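Local coordinates for proximal thread matrix protein 1 (Mytilus galloprovincialis, PDB 4CN9), which binds zinc and probably acts as a collagen-binding matrix protein of the mussel byssus through its two von Willebrand factor type A domains, at residues A[285-290]-A[295-300]. Sequence-based numbering, arbitrary orientation.
Sequences DRFNKT and TQFAVV
F287, in the loop that links helix 272-285 to strand 295-302, meets T295 and F297 of that strand in the second von Willebrand factor type A domain. This helix-to-strand link belongs to the alpha/beta fold of the domain and lies away from the zinc sites.

The backbones are joined by a single bridge between T290 and T295. T295 N donates to K289 O at 2.8 Å. Beside it, T290 CA makes a CA-H...O contact of 3.0 Å with T295 O. One water joins the two sides: it accepts from K289 N and is hydrogen-bonded to T295 OG1 at 2.8 Å.

The aromatic pair is offset edge-to-face. F297 turns its edge toward the face of F287, with the planes at 81° and the centroids 5.4 Å apart. F287 CG is anti to the carbonyl carbon (chi1 -71°), which brings the ring against T295 CG2. That methyl makes a CH-pi contact over one face of F287, 4.1 Å from the centroid and displaced toward the rim. It sits anti to the backbone N of T295, while OG1 turns to the water. With an alanine at F287, the methyl of T295 and the edge of F297 would probably lose their aromatic partner.

F287 O accepts a hydrogen bond from K318 NZ of helix 318-327. T290 OG1 is hydrogen-bonded to S316 O. The methyl of T290 turns to the other ring instead, with CG2 4.0 Å from F297 CE2, near the ring plane.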
loop_
_atom_site.group_PDB
_atom_site.type_symbol
_atom_site.label_atom_id
_atom_site.label_comp_id
_atom_site.label_asym_id
_atom_site.label_seq_id
_atom_site.Cartn_x
_atom_site.Cartn_y
_atom_site.Cartn_z
ATOM N N ASP A 285 -0.285 -21.039 -11.743
ATOM C CA ASP A 285 -1.010 -22.207 -11.240
ATOM C C ASP A 285 -1.788 -21.950 -9.954
ATOM O O ASP A 285 -2.678 -22.720 -9.614
ATOM C CB ASP A 285 -0.050 -23.385 -11.023
ATOM C CG ASP A 285 0.227 -24.154 -12.300
ATOM O OD1 ASP A 285 -0.604 -24.090 -13.245
ATOM O OD2 ASP A 285 1.275 -24.840 -12.351
ATOM N N ARG A 286 -1.462 -20.879 -9.236
ATOM C CA ARG A 286 -2.136 -20.586 -7.983
ATOM C C ARG A 286 -3.450 -19.847 -8.175
ATOM O O ARG A 286 -4.218 -19.694 -7.225
ATOM C CB ARG A 286 -1.211 -19.803 -7.045
ATOM C CG ARG A 286 0.052 -20.565 -6.704
ATOM C CD ARG A 286 -0.228 -21.666 -5.704
ATOM N NE ARG A 286 -0.593 -21.098 -4.416
ATOM C CZ ARG A 286 0.256 -20.899 -3.416
ATOM N NH1 ARG A 286 1.532 -21.242 -3.533
ATOM N NH2 ARG A 286 -0.179 -20.363 -2.290
ATOM N N PHE A 287 -3.735 -19.401 -9.395
ATOM C CA PHE A 287 -5.033 -18.769 -9.653
ATOM C C PHE A 287 -6.090 -19.809 -10.034
ATOM O O PHE A 287 -5.797 -20.810 -10.689
ATOM C CB PHE A 287 -4.909 -17.656 -10.697
ATOM C CG PHE A 287 -4.177 -16.442 -10.183
ATOM C CD1 PHE A 287 -2.802 -16.415 -10.160
ATOM C CD2 PHE A 287 -4.872 -15.360 -9.669
ATOM C CE1 PHE A 287 -2.123 -15.324 -9.654
ATOM C CE2 PHE A 287 -4.194 -14.253 -9.179
ATOM C CZ PHE A 287 -2.829 -14.235 -9.165
ATOM N N ASN A 288 -7.320 -19.560 -9.606
ATOM C CA ASN A 288 -8.391 -20.538 -9.723
ATOM C C ASN A 288 -8.800 -20.756 -11.171
ATOM O O ASN A 288 -9.058 -21.883 -11.583
ATOM C CB ASN A 288 -9.606 -20.090 -8.912
ATOM C CG ASN A 288 -10.753 -21.080 -8.995
ATOM O OD1 ASN A 288 -10.614 -22.226 -8.584
ATOM N ND2 ASN A 288 -11.884 -20.645 -9.552
ATOM N N LYS A 289 -8.839 -19.674 -11.942
ATOM C CA LYS A 289 -9.321 -19.739 -13.308
ATOM C C LYS A 289 -8.726 -18.618 -14.136
ATOM O O LYS A 289 -8.781 -17.455 -13.739
ATOM C CB LYS A 289 -10.847 -19.619 -13.360
ATOM C CG LYS A 289 -11.390 -19.833 -14.776
ATOM C CD LYS A 289 -12.894 -20.081 -14.816
ATOM C CE LYS A 289 -13.690 -18.826 -14.501
ATOM N NZ LYS A 289 -15.133 -19.129 -14.246
ATOM N N THR A 290 -8.184 -18.964 -15.293
ATOM C CA THR A 290 -7.584 -17.964 -16.164
ATOM C C THR A 290 -8.502 -17.633 -17.323
ATOM O O THR A 290 -9.404 -18.416 -17.672
ATOM C CB THR A 290 -6.226 -18.443 -16.703
ATOM O OG1 THR A 290 -6.377 -19.724 -17.327
ATOM C CG2 THR A 290 -5.222 -18.557 -15.561
ATOM N N THR A 295 -8.678 -14.681 -14.254
ATOM C CA THR A 295 -7.400 -13.989 -14.250
ATOM C C THR A 295 -6.768 -14.036 -15.628
ATOM O O THR A 295 -6.641 -15.099 -16.254
ATOM C CB THR A 295 -6.459 -14.635 -13.242
ATOM O OG1 THR A 295 -7.170 -14.836 -12.019
ATOM C CG2 THR A 295 -5.216 -13.756 -13.006
ATOM N N GLN A 296 -6.375 -12.870 -16.110
ATOM C CA GLN A 296 -5.678 -12.776 -17.381
ATOM C C GLN A 296 -4.231 -12.439 -17.089
ATOM O O GLN A 296 -3.941 -11.738 -16.119
ATOM C CB GLN A 296 -6.334 -11.713 -18.240
ATOM C CG GLN A 296 -7.692 -12.138 -18.746
ATOM C CD GLN A 296 -8.270 -11.199 -19.777
ATOM O OE1 GLN A 296 -8.763 -11.643 -20.814
ATOM N NE2 GLN A 296 -8.218 -9.902 -19.505
ATOM N N PHE A 297 -3.331 -12.973 -17.907
ATOM C CA PHE A 297 -1.903 -12.750 -17.739
ATOM C C PHE A 297 -1.274 -12.143 -18.994
ATOM O O PHE A 297 -1.744 -12.366 -20.093
ATOM C CB PHE A 297 -1.204 -14.078 -17.427
ATOM C CG PHE A 297 -1.381 -14.536 -16.009
ATOM C CD1 PHE A 297 -0.552 -14.072 -15.012
ATOM C CD2 PHE A 297 -2.378 -15.429 -15.679
ATOM C CE1 PHE A 297 -0.707 -14.493 -13.695
ATOM C CE2 PHE A 297 -2.534 -15.855 -14.369
ATOM C CZ PHE A 297 -1.713 -15.378 -13.380
ATOM N N ALA A 298 -0.200 -11.384 -18.815
ATOM C CA ALA A 298 0.577 -10.846 -19.927
ATOM C C ALA A 298 2.058 -10.922 -19.547
ATOM O O ALA A 298 2.396 -10.978 -18.357
ATOM C CB ALA A 298 0.169 -9.399 -20.198
ATOM N N VAL A 299 2.928 -10.938 -20.548
ATOM C CA VAL A 299 4.370 -10.886 -20.320
ATOM C C VAL A 299 5.034 -9.780 -21.146
ATOM O O VAL A 299 4.816 -9.662 -22.368
ATOM C CB VAL A 299 5.049 -12.234 -20.654
ATOM C CG1 VAL A 299 6.561 -12.056 -20.818
ATOM C CG2 VAL A 299 4.733 -13.265 -19.584
ATOM N N VAL A 300 5.842 -8.977 -20.450
ATOM C CA VAL A 300 6.746 -8.003 -21.058
ATOM C C VAL A 300 8.142 -8.372 -20.588
ATOM O O VAL A 300 8.336 -8.667 -19.422
ATOM C CB VAL A 300 6.430 -6.573 -20.586
ATOM C CG1 VAL A 300 7.455 -5.565 -21.106
ATOM C CG2 VAL A 300 5.036 -6.162 -21.031
HETATM O O HOH W 1 -8.693 -16.786 -10.786
#